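Local coordinates for protein putative xanthine dehydrogenase YAGS fad-binding subunit (Escherichia coli, PDB 5G5G) that probably oxidises aldehydes as the molybdenum-carrying subunit of a periplasmic aldehyde oxidase, holding the metal through a pterin cytosine dinucleotide cofactor, at residues R440-E445 with K686-G691; V502-G505 with Q509-A512; K579-S584 with D679-P684. One frame throughout, in Å; residues are numbered along the deposited sequence.

Contact 1 (R440-E445 with K686-G691); sequences RNNLLE and KAKGVG. With MCN (pterin cytosine dinucleotide), chain Y.
Phosphate oxygen O2A of the pterin cytosine dinucleotide is gripped by two successive backbone amides, V690 N and G691 N, just beyond the point where N442 meets K688 and G689. The bond from V690 N to O2A measures 2.8 Å with an N-H...O angle of 161°. That from G691 N to O2A is equally short, 2.8 Å, at 168°; both are nearly straight, and two N-H dipoles would be expected to offset part of the negative charge of this oxygen. Two residues earlier the same loop reads the cytosine: its amino nitrogen N4 donates to K688 O at 2.8 Å. V690 adds an apolar touch, its CG1 reaching cytosine C6 at 3.5 Å.

The side-chain amide of N442 meets the same loop at G689 N, away from the phosphate. Its CG is anti to the backbone N (chi1 -179°), which carries the amide toward the loop, and OD1 accepts a weak hydrogen bond from G689 N at 3.3 Å. The flat group lies against the aliphatic stem of K688, with N442 CG 3.5 Å from K688 CG, and the two side chains run at about a right angle to one another. The amide nitrogen ND2 of N442 is engaged by Q583 OE1 and S682 OG, which fixes the flip of the group and leaves OD1 for the loop. K688, bent at its third torsion, leads its ammonium away from N442 to a salt bridge with D679 and a hydrogen bond to S584 O. Both segments are thus tied at buried positions, with N442 following directly on strand 429-441. Backbone groups contacting base and phosphate, backed by a second-shell asparagine, form one wall of the molybdopterin cytosine dinucleotide site of this enzyme family.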
loop_
_atom_site.group_PDB
_atom_site.type_symbol
_atom_site.label_atom_id
_atom_site.label_comp_id
_atom_site.label_asym_id
_atom_site.label_seq_id
_atom_site.Cartn_x
_atom_site.Cartn_y
_atom_site.Cartn_z
ATOM N N ARG C 440 -19.459 -12.680 3.471
ATOM C CA ARG C 440 -18.426 -13.440 2.721
ATOM C C ARG C 440 -18.618 -14.899 3.008
ATOM O O ARG C 440 -18.787 -15.278 4.169
ATOM C CB ARG C 440 -17.033 -12.993 3.121
ATOM C CG ARG C 440 -15.891 -13.584 2.309
ATOM C CD ARG C 440 -15.824 -13.093 0.871
ATOM N NE ARG C 440 -14.718 -13.745 0.199
ATOM C CZ ARG C 440 -14.463 -13.702 -1.108
ATOM N NH1 ARG C 440 -15.274 -13.049 -1.945
ATOM N NH2 ARG C 440 -13.388 -14.319 -1.596
ATOM N N ASN C 441 -18.650 -15.716 1.976
ATOM C CA ASN C 441 -18.834 -17.130 2.179
ATOM C C ASN C 441 -17.657 -17.801 2.944
ATOM O O ASN C 441 -16.532 -17.270 2.987
ATOM C CB ASN C 441 -19.108 -17.833 0.854
ATOM C CG ASN C 441 -20.522 -17.569 0.338
ATOM O OD1 ASN C 441 -21.459 -17.442 1.118
ATOM N ND2 ASN C 441 -20.683 -17.528 -0.965
ATOM N N ASN C 442 -17.972 -18.946 3.534
ATOM C CA ASN C 442 -16.985 -19.784 4.161
ATOM C C ASN C 442 -16.756 -20.973 3.248
ATOM O O ASN C 442 -17.693 -21.687 2.948
ATOM C CB ASN C 442 -17.458 -20.261 5.518
ATOM C CG ASN C 442 -16.444 -21.110 6.212
ATOM O OD1 ASN C 442 -15.358 -20.645 6.486
ATOM N ND2 ASN C 442 -16.791 -22.364 6.503
ATOM N N LEU C 443 -15.516 -21.197 2.826
ATOM C CA LEU C 443 -15.171 -22.215 1.829
ATOM C C LEU C 443 -14.266 -23.283 2.453
ATOM O O LEU C 443 -13.498 -22.991 3.341
ATOM C CB LEU C 443 -14.432 -21.559 0.656
ATOM C CG LEU C 443 -15.163 -20.420 -0.066
ATOM C CD1 LEU C 443 -14.244 -19.817 -1.152
ATOM C CD2 LEU C 443 -16.491 -20.873 -0.671
ATOM N N LEU C 444 -14.382 -24.526 1.978
ATOM C CA LEU C 444 -13.648 -25.628 2.540
ATOM C C LEU C 444 -12.813 -26.270 1.451
ATOM O O LEU C 444 -13.308 -26.467 0.365
ATOM C CB LEU C 444 -14.594 -26.691 3.063
ATOM C CG LEU C 444 -15.454 -26.404 4.300
ATOM C CD1 LEU C 444 -14.646 -25.788 5.423
ATOM C CD2 LEU C 444 -16.659 -25.546 3.965
ATOM N N GLU C 445 -11.596 -26.665 1.783
ATOM C CA GLU C 445 -10.667 -27.288 0.859
ATOM C C GLU C 445 -9.802 -28.268 1.663
ATOM O O GLU C 445 -9.591 -28.077 2.871
ATOM C CB GLU C 445 -9.788 -26.229 0.206
ATOM C CG GLU C 445 -10.472 -25.236 -0.748
ATOM C CD GLU C 445 -11.075 -25.866 -2.015
ATOM O OE1 GLU C 445 -10.514 -26.888 -2.519
ATOM O OE2 GLU C 445 -12.129 -25.335 -2.495
ATOM N N LYS C 686 -14.525 -25.540 14.214
ATOM C CA LYS C 686 -15.742 -24.723 14.318
ATOM C C LYS C 686 -15.524 -23.243 13.970
ATOM O O LYS C 686 -16.310 -22.380 14.337
ATOM C CB LYS C 686 -16.386 -24.937 15.702
ATOM C CG LYS C 686 -16.509 -26.411 16.050
ATOM C CD LYS C 686 -17.191 -26.623 17.407
ATOM C CE LYS C 686 -17.328 -28.104 17.723
ATOM N NZ LYS C 686 -17.544 -28.360 19.165
ATOM N N ALA C 687 -14.453 -23.005 13.200
ATOM C CA ALA C 687 -14.017 -21.722 12.799
ATOM C C ALA C 687 -14.486 -21.445 11.383
ATOM O O ALA C 687 -14.689 -22.375 10.581
ATOM C CB ALA C 687 -12.505 -21.639 12.826
ATOM N N LYS C 688 -14.619 -20.158 11.077
ATOM C CA LYS C 688 -14.825 -19.726 9.681
ATOM C C LYS C 688 -13.851 -18.596 9.351
ATOM O O LYS C 688 -13.156 -18.056 10.239
ATOM C CB LYS C 688 -16.290 -19.312 9.431
ATOM C CG LYS C 688 -17.233 -20.497 9.584
ATOM C CD LYS C 688 -18.710 -20.151 9.289
ATOM C CE LYS C 688 -19.256 -19.217 10.337
ATOM N NZ LYS C 688 -20.760 -19.213 10.213
ATOM N N GLY C 689 -13.800 -18.199 8.078
ATOM C CA GLY C 689 -12.872 -17.178 7.647
ATOM C C GLY C 689 -13.192 -15.794 8.177
ATOM O O GLY C 689 -14.354 -15.471 8.404
ATOM N N VAL C 690 -12.152 -14.976 8.310
ATOM C CA VAL C 690 -12.324 -13.545 8.662
ATOM C C VAL C 690 -11.560 -12.528 7.840
ATOM O O VAL C 690 -11.934 -11.347 7.786
ATOM C CB VAL C 690 -12.044 -13.309 10.146
ATOM C CG1 VAL C 690 -10.551 -13.199 10.436
ATOM C CG2 VAL C 690 -12.858 -12.118 10.680
ATOM N N GLY C 691 -10.455 -12.960 7.278
ATOM C CA GLY C 691 -9.526 -12.045 6.599
ATOM C C GLY C 691 -10.067 -11.264 5.405
ATOM O O GLY C 691 -9.540 -10.180 5.122
HETATM N N1 MCN Y . -8.413 -16.016 12.314
HETATM C C2 MCN Y . -8.641 -16.378 13.717
HETATM N N3 MCN Y . -9.948 -17.167 13.675
HETATM C C4 MCN Y . -10.830 -17.412 12.719
HETATM C C5 MCN Y . -10.308 -17.041 11.359
HETATM C C6 MCN Y . -9.220 -16.336 11.248
HETATM O O2 MCN Y . -8.021 -16.183 14.627
HETATM N N4 MCN Y . -11.976 -17.987 12.802
HETATM C "C1'" MCN Y . -7.303 -15.086 12.184
HETATM C C2D MCN Y . -5.913 -15.815 12.310
HETATM O "O2'" MCN Y . -4.929 -14.895 12.776
HETATM C "C3'" MCN Y . -5.724 -16.153 10.920
HETATM C C4D MCN Y . -6.199 -14.967 9.964
HETATM O O4D MCN Y . -7.310 -14.504 10.874
HETATM O "O3'" MCN Y . -4.366 -16.488 10.456
HETATM C "C5'" MCN Y . -6.765 -15.142 8.681
HETATM O "O5'" MCN Y . -7.396 -16.388 8.504
HETATM P PA MCN Y . -8.382 -16.555 7.320
HETATM O O1A MCN Y . -8.643 -18.053 7.175
HETATM O O2A MCN Y . -9.508 -15.588 7.444
HETATM O O3A MCN Y . -7.488 -16.060 5.980
HETATM P PB MCN Y . -6.471 -16.994 5.211
HETATM O O1B MCN Y . -7.167 -17.749 4.162
HETATM O O2B MCN Y . -5.615 -17.722 6.195
HETATM O O3B MCN Y . -5.544 -15.866 4.627
HETATM C C10 MCN Y . -5.925 -15.202 3.348
HETATM C "C9'" MCN Y . -6.537 -13.858 3.526
HETATM C "C8'" MCN Y . -7.013 -13.368 2.052
HETATM S "S8'" MCN Y . -7.804 -14.418 1.013
HETATM C "C7'" MCN Y . -6.584 -12.257 1.703
HETATM S "S7'" MCN Y . -6.829 -11.631 0.046
HETATM C "C6'" MCN Y . -6.023 -11.201 2.704
HETATM C C7 MCN Y . -6.286 -11.820 4.159
HETATM O "O9'" MCN Y . -5.771 -13.082 4.292
HETATM N "N5'" MCN Y . -4.491 -11.259 2.441
HETATM C C4A MCN Y . -3.573 -10.673 3.468
HETATM N "N8'" MCN Y . -5.543 -10.977 5.120
HETATM C C4B MCN Y . -4.259 -10.638 4.877
HETATM N "N1'" MCN Y . -3.546 -9.982 5.881
HETATM C "C2'" MCN Y . -2.160 -9.803 5.824
HETATM N "N2'" MCN Y . -1.516 -9.204 6.707
HETATM N "N3'" MCN Y . -1.635 -9.849 4.562
HETATM C "C4'" MCN Y . -2.124 -10.428 3.402
HETATM O "O4'" MCN Y . -1.689 -10.579 2.244
#

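Contact 2 (V502-G505 with Q509-A512); sequences VSAG and QWGA. With MCN (pterin cytosine dinucleotide), chain Y.
At the beginning of helix 511-534, next to the pyrophosphate of the pterin cytosine dinucleotide, W510 folds back onto A504 and G505 of the preceding loop. The indole NE1 donates to A504 O at 2.9 Å along a somewhat bent path of 149°. It approaches from above the carbonyl plane of A504, 63° out of it, while the oxygen itself stays near the edge of the indole. Chi1 of 60°, which sets CG of W510 between its backbone N and carbonyl carbon, turns the pyrrole edge toward this loop. The A504 methyl sits out of the indole plane, beside the CD1-NE1 bond, with CB 3.6 Å from W510 CD1, and G505 O rests 3.5 Å from G511 CA. The loop has its own brace, an ST turn in which S503 OG accepts from G505 N at 3.0 Å; that hydroxyl also bonds to D464.

Past the tryptophan the backbone turns its amides to the cofactor: G511 N donates to O1B at 2.8 Å and A512 N to O1A at 2.7 Å, so this turn gives one N-H to each phosphate. The CB of A512 also sits against O1A. L443 packs beside the six-membered ring of the indole, and the Q509 carboxamide accepts from E692 N and L693 N, tying this turn to the loop after K686-G691. Consecutive amides at the amino-terminal end of a helix meeting a diphosphate are characteristic of nucleotide-phosphate sites, here that of the molybdenum cofactor.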
loop_
_atom_site.group_PDB
_atom_site.type_symbol
_atom_site.label_atom_id
_atom_site.label_comp_id
_atom_site.label_asym_id
_atom_site.label_seq_id
_atom_site.Cartn_x
_atom_site.Cartn_y
_atom_site.Cartn_z
ATOM N N VAL C 502 0.752 -30.937 1.762
ATOM C CA VAL C 502 -0.071 -29.963 1.049
ATOM C C VAL C 502 -1.249 -29.445 1.892
ATOM O O VAL C 502 -2.166 -30.214 2.294
ATOM C CB VAL C 502 -0.595 -30.549 -0.276
ATOM C CG1 VAL C 502 -1.498 -29.558 -1.008
ATOM C CG2 VAL C 502 0.591 -30.941 -1.178
ATOM N N SER C 503 -1.213 -28.153 2.185
ATOM C CA SER C 503 -2.357 -27.430 2.745
ATOM C C SER C 503 -3.226 -26.790 1.670
ATOM O O SER C 503 -2.873 -26.788 0.487
ATOM C CB SER C 503 -1.831 -26.324 3.671
ATOM O OG SER C 503 -1.401 -25.218 2.918
ATOM N N ALA C 504 -4.306 -26.157 2.098
ATOM C CA ALA C 504 -5.131 -25.380 1.165
ATOM C C ALA C 504 -4.549 -24.004 0.820
ATOM O O ALA C 504 -5.080 -23.336 -0.060
ATOM C CB ALA C 504 -6.548 -25.215 1.677
ATOM N N GLY C 505 -3.462 -23.612 1.476
ATOM C CA GLY C 505 -2.870 -22.296 1.287
ATOM C C GLY C 505 -3.659 -21.125 1.829
ATOM O O GLY C 505 -4.698 -21.296 2.480
ATOM N N GLN C 509 -10.234 -16.770 2.226
ATOM C CA GLN C 509 -10.316 -16.873 3.697
ATOM C C GLN C 509 -10.625 -18.269 4.192
ATOM O O GLN C 509 -11.419 -18.435 5.116
ATOM C CB GLN C 509 -11.233 -15.798 4.320
ATOM C CG GLN C 509 -12.731 -15.829 3.986
ATOM C CD GLN C 509 -13.557 -14.921 4.852
ATOM O OE1 GLN C 509 -13.135 -13.865 5.297
ATOM N NE2 GLN C 509 -14.795 -15.323 5.074
ATOM N N TRP C 510 -10.082 -19.289 3.550
ATOM C CA TRP C 510 -10.257 -20.673 4.026
ATOM C C TRP C 510 -9.027 -21.138 4.803
ATOM O O TRP C 510 -9.017 -22.243 5.353
ATOM C CB TRP C 510 -10.568 -21.672 2.910
ATOM C CG TRP C 510 -9.506 -21.781 1.818
ATOM C CD1 TRP C 510 -8.157 -22.029 1.979
ATOM C CD2 TRP C 510 -9.720 -21.669 0.415
ATOM N NE1 TRP C 510 -7.529 -22.051 0.748
ATOM C CE2 TRP C 510 -8.465 -21.848 -0.224
ATOM C CE3 TRP C 510 -10.843 -21.354 -0.377
ATOM C CZ2 TRP C 510 -8.300 -21.723 -1.623
ATOM C CZ3 TRP C 510 -10.688 -21.272 -1.816
ATOM C CH2 TRP C 510 -9.426 -21.461 -2.400
ATOM N N GLY C 511 -7.973 -20.316 4.792
ATOM C CA GLY C 511 -6.670 -20.784 5.292
ATOM C C GLY C 511 -6.635 -21.176 6.754
ATOM O O GLY C 511 -6.089 -22.247 7.094
ATOM N N ALA C 512 -7.145 -20.302 7.640
ATOM C CA ALA C 512 -7.098 -20.611 9.073
ATOM C C ALA C 512 -7.849 -21.882 9.424
ATOM O O ALA C 512 -7.343 -22.781 10.105
ATOM C CB ALA C 512 -7.670 -19.485 9.874
HETATM N N1 MCN Y . -8.413 -16.016 12.314
HETATM C C2 MCN Y . -8.641 -16.378 13.717
HETATM N N3 MCN Y . -9.948 -17.167 13.675
HETATM C C4 MCN Y . -10.830 -17.412 12.719
HETATM C C5 MCN Y . -10.308 -17.041 11.359
HETATM C C6 MCN Y . -9.220 -16.336 11.248
HETATM O O2 MCN Y . -8.021 -16.183 14.627
HETATM N N4 MCN Y . -11.976 -17.987 12.802
HETATM C "C1'" MCN Y . -7.303 -15.086 12.184
HETATM C C2D MCN Y . -5.913 -15.815 12.310
HETATM O "O2'" MCN Y . -4.929 -14.895 12.776
HETATM C "C3'" MCN Y . -5.724 -16.153 10.920
HETATM C C4D MCN Y . -6.199 -14.967 9.964
HETATM O O4D MCN Y . -7.310 -14.504 10.874
HETATM O "O3'" MCN Y . -4.366 -16.488 10.456
HETATM C "C5'" MCN Y . -6.765 -15.142 8.681
HETATM O "O5'" MCN Y . -7.396 -16.388 8.504
HETATM P PA MCN Y . -8.382 -16.555 7.320
HETATM O O1A MCN Y . -8.643 -18.053 7.175
HETATM O O2A MCN Y . -9.508 -15.588 7.444
HETATM O O3A MCN Y . -7.488 -16.060 5.980
HETATM P PB MCN Y . -6.471 -16.994 5.211
HETATM O O1B MCN Y . -7.167 -17.749 4.162
HETATM O O2B MCN Y . -5.615 -17.722 6.195
HETATM O O3B MCN Y . -5.544 -15.866 4.627
HETATM C C10 MCN Y . -5.925 -15.202 3.348
HETATM C "C9'" MCN Y . -6.537 -13.858 3.526
HETATM C "C8'" MCN Y . -7.013 -13.368 2.052
HETATM S "S8'" MCN Y . -7.804 -14.418 1.013
HETATM C "C7'" MCN Y . -6.584 -12.257 1.703
HETATM S "S7'" MCN Y . -6.829 -11.631 0.046
HETATM C "C6'" MCN Y . -6.023 -11.201 2.704
HETATM C C7 MCN Y . -6.286 -11.820 4.159
HETATM O "O9'" MCN Y . -5.771 -13.082 4.292
HETATM N "N5'" MCN Y . -4.491 -11.259 2.441
HETATM C C4A MCN Y . -3.573 -10.673 3.468
HETATM N "N8'" MCN Y . -5.543 -10.977 5.120
HETATM C C4B MCN Y . -4.259 -10.638 4.877
HETATM N "N1'" MCN Y . -3.546 -9.982 5.881
HETATM C "C2'" MCN Y . -2.160 -9.803 5.824
HETATM N "N2'" MCN Y . -1.516 -9.204 6.707
HETATM N "N3'" MCN Y . -1.635 -9.849 4.562
HETATM C "C4'" MCN Y . -2.124 -10.428 3.402
HETATM O "O4'" MCN Y . -1.689 -10.579 2.244
#

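Contact 3 (K579-S584 with D679-P684)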
loop_
_atom_site.group_PDB
_atom_site.type_symbol
_atom_site.label_atom_id
_atom_site.label_comp_id
_atom_site.label_asym_id
_atom_site.label_seq_id
_atom_site.Cartn_x
_atom_site.Cartn_y
_atom_site.Cartn_z
ATOM N N LYS C 579 -22.836 -27.992 0.708
ATOM C CA LYS C 579 -24.028 -27.994 -0.172
ATOM C C LYS C 579 -25.321 -28.077 0.619
ATOM O O LYS C 579 -26.316 -27.434 0.280
ATOM C CB LYS C 579 -23.978 -29.161 -1.157
ATOM C CG LYS C 579 -22.750 -29.116 -2.048
ATOM C CD LYS C 579 -22.689 -30.360 -2.937
ATOM C CE LYS C 579 -21.912 -30.094 -4.224
ATOM N NZ LYS C 579 -22.644 -29.128 -5.108
ATOM N N GLU C 580 -25.311 -28.876 1.673
ATOM C CA GLU C 580 -26.479 -29.034 2.514
ATOM C C GLU C 580 -26.899 -27.723 3.227
ATOM O O GLU C 580 -28.106 -27.440 3.382
ATOM C CB GLU C 580 -26.234 -30.155 3.541
ATOM C CG GLU C 580 -27.413 -30.292 4.473
ATOM C CD GLU C 580 -27.388 -31.544 5.314
ATOM O OE1 GLU C 580 -26.312 -32.205 5.367
ATOM O OE2 GLU C 580 -28.453 -31.784 5.928
ATOM N N TYR C 581 -25.907 -26.971 3.680
ATOM C CA TYR C 581 -26.092 -25.702 4.330
ATOM C C TYR C 581 -25.365 -24.641 3.542
ATOM O O TYR C 581 -24.354 -24.932 2.896
ATOM C CB TYR C 581 -25.482 -25.727 5.717
ATOM C CG TYR C 581 -26.169 -26.637 6.677
ATOM C CD1 TYR C 581 -25.792 -27.969 6.777
ATOM C CD2 TYR C 581 -27.230 -26.176 7.466
ATOM C CE1 TYR C 581 -26.410 -28.818 7.675
ATOM C CE2 TYR C 581 -27.855 -27.022 8.367
ATOM C CZ TYR C 581 -27.440 -28.343 8.446
ATOM O OH TYR C 581 -28.050 -29.203 9.287
ATOM N N GLN C 582 -25.794 -23.386 3.685
ATOM C CA GLN C 582 -25.005 -22.279 3.180
ATOM C C GLN C 582 -24.113 -21.804 4.333
ATOM O O GLN C 582 -24.620 -21.425 5.397
ATOM C CB GLN C 582 -25.913 -21.123 2.716
ATOM C CG GLN C 582 -25.151 -19.945 2.158
ATOM C CD GLN C 582 -24.296 -20.329 0.977
ATOM O OE1 GLN C 582 -24.751 -20.973 0.028
ATOM N NE2 GLN C 582 -23.079 -19.967 1.039
ATOM N N GLN C 583 -22.795 -21.855 4.150
ATOM C CA GLN C 583 -21.858 -21.448 5.195
ATOM C C GLN C 583 -21.318 -20.079 4.811
ATOM O O GLN C 583 -20.670 -19.911 3.752
ATOM C CB GLN C 583 -20.711 -22.425 5.332
ATOM C CG GLN C 583 -21.165 -23.849 5.599
ATOM C CD GLN C 583 -20.007 -24.777 5.915
ATOM O OE1 GLN C 583 -18.960 -24.345 6.414
ATOM N NE2 GLN C 583 -20.196 -26.065 5.619
ATOM N N SER C 584 -21.576 -19.102 5.670
ATOM C CA SER C 584 -21.111 -17.746 5.382
ATOM C C SER C 584 -20.689 -17.076 6.688
ATOM O O SER C 584 -20.833 -17.645 7.809
ATOM C CB SER C 584 -22.250 -16.918 4.705
ATOM O OG SER C 584 -22.799 -17.613 3.567
ATOM N N ASP C 679 -19.297 -22.651 14.908
ATOM C CA ASP C 679 -20.070 -23.252 13.831
ATOM C C ASP C 679 -19.619 -24.663 13.602
ATOM O O ASP C 679 -18.716 -24.889 12.827
ATOM C CB ASP C 679 -19.988 -22.428 12.531
ATOM C CG ASP C 679 -21.093 -22.819 11.523
ATOM O OD1 ASP C 679 -21.678 -23.922 11.685
ATOM O OD2 ASP C 679 -21.409 -21.988 10.638
ATOM N N PRO C 680 -20.267 -25.627 14.253
ATOM C CA PRO C 680 -19.868 -27.035 14.067
ATOM C C PRO C 680 -20.139 -27.615 12.678
ATOM O O PRO C 680 -19.635 -28.703 12.394
ATOM C CB PRO C 680 -20.665 -27.789 15.104
ATOM C CG PRO C 680 -21.715 -26.891 15.578
ATOM C CD PRO C 680 -21.425 -25.493 15.179
ATOM N N ILE C 681 -20.876 -26.902 11.818
ATOM C CA ILE C 681 -21.091 -27.368 10.444
ATOM C C ILE C 681 -19.823 -27.156 9.600
ATOM O O ILE C 681 -19.615 -27.824 8.587
ATOM C CB ILE C 681 -22.352 -26.720 9.855
ATOM C CG1 ILE C 681 -23.571 -27.328 10.607
ATOM C CG2 ILE C 681 -22.465 -26.966 8.370
ATOM C CD1 ILE C 681 -24.821 -26.530 10.419
ATOM N N SER C 682 -19.012 -26.203 10.002
ATOM C CA SER C 682 -17.806 -25.822 9.259
ATOM C C SER C 682 -16.669 -26.866 9.264
ATOM O O SER C 682 -16.114 -27.181 8.200
ATOM C CB SER C 682 -17.261 -24.470 9.774
ATOM O OG SER C 682 -16.038 -24.065 9.083
ATOM N N SER C 683 -16.281 -27.328 10.442
ATOM C CA SER C 683 -15.091 -28.161 10.604
ATOM C C SER C 683 -14.952 -28.581 12.034
ATOM O O SER C 683 -15.691 -28.097 12.871
ATOM C CB SER C 683 -13.833 -27.392 10.208
ATOM O OG SER C 683 -13.507 -26.414 11.231
ATOM N N PRO C 684 -13.934 -29.424 12.348
ATOM C CA PRO C 684 -13.709 -29.778 13.772
ATOM C C PRO C 684 -13.247 -28.573 14.638
ATOM O O PRO C 684 -13.377 -28.602 15.839
ATOM C CB PRO C 684 -12.603 -30.844 13.733
ATOM C CG PRO C 684 -12.673 -31.379 12.321
ATOM C CD PRO C 684 -13.091 -30.222 11.437
HETATM O O HOH W 1 -18.031 -28.022 6.440
#
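An Asx turn, with the Asp carboxylate receiving the backbone N-H two residues on, shapes the loop that presents I681 to Y581 and Q583. D679 OD1 accepts from I681 N at 3.1 Å on its anti side, and the D679 carbonyl oxygen takes S682 N, so both bonds hold I681 at the bend. With CG1 beside its backbone N (chi1 -69°) and the chain then extended, I681 sends CD1 over the centre of the Y581 ring. The methyl stands 3.6 Å from the ring centroid and 8° off its normal, a CH-pi contact across one face, while I681 CG2 lies 3.8 Å from Y581 CD1 nearer the backbone.

The Q583 carboxamide completes the interface on the polar side. Its NE2 donates to a water at 3.0 Å, and that water donates in turn to I681 O and S682 O, each 2.7 Å from the water oxygen, bridging one side-chain N-H to two successive carbonyls. OE1 of Q583, bonded to N442, lies 3.4 Å from S682 CA. Y581 follows helix 577-580, whose L577 packs on both I681 and Q583. S584 begins strand 584-596, whereas P684 touches helix 511-534, so the contact lies between the connection from helix to strand and the loop leading on from strand 669-674.

Contacts 1 and 2 lie 10 Å apart between centres and hold the same pterin cytosine dinucleotide. The loop of contact 1 takes the cytosine and one phosphate oxygen, and the helix start of contact 2 takes an oxygen from each phosphate. A weak hydrogen bond from Q509 NE2 to N441 O joins them. Contact 3, its centre 9 Å from that of contact 1, adjoins it: S682 OG is 2.6 Å from A687 O, and S584 OG 2.8 Å from N441 OD1. Contacts 2 and 3 do not touch, their nearest atoms being about 6 Å apart. The W510 side chain comes within about 7 Å of the dioxothiomolybdenum ion, while G689 remains about 11 Å from it.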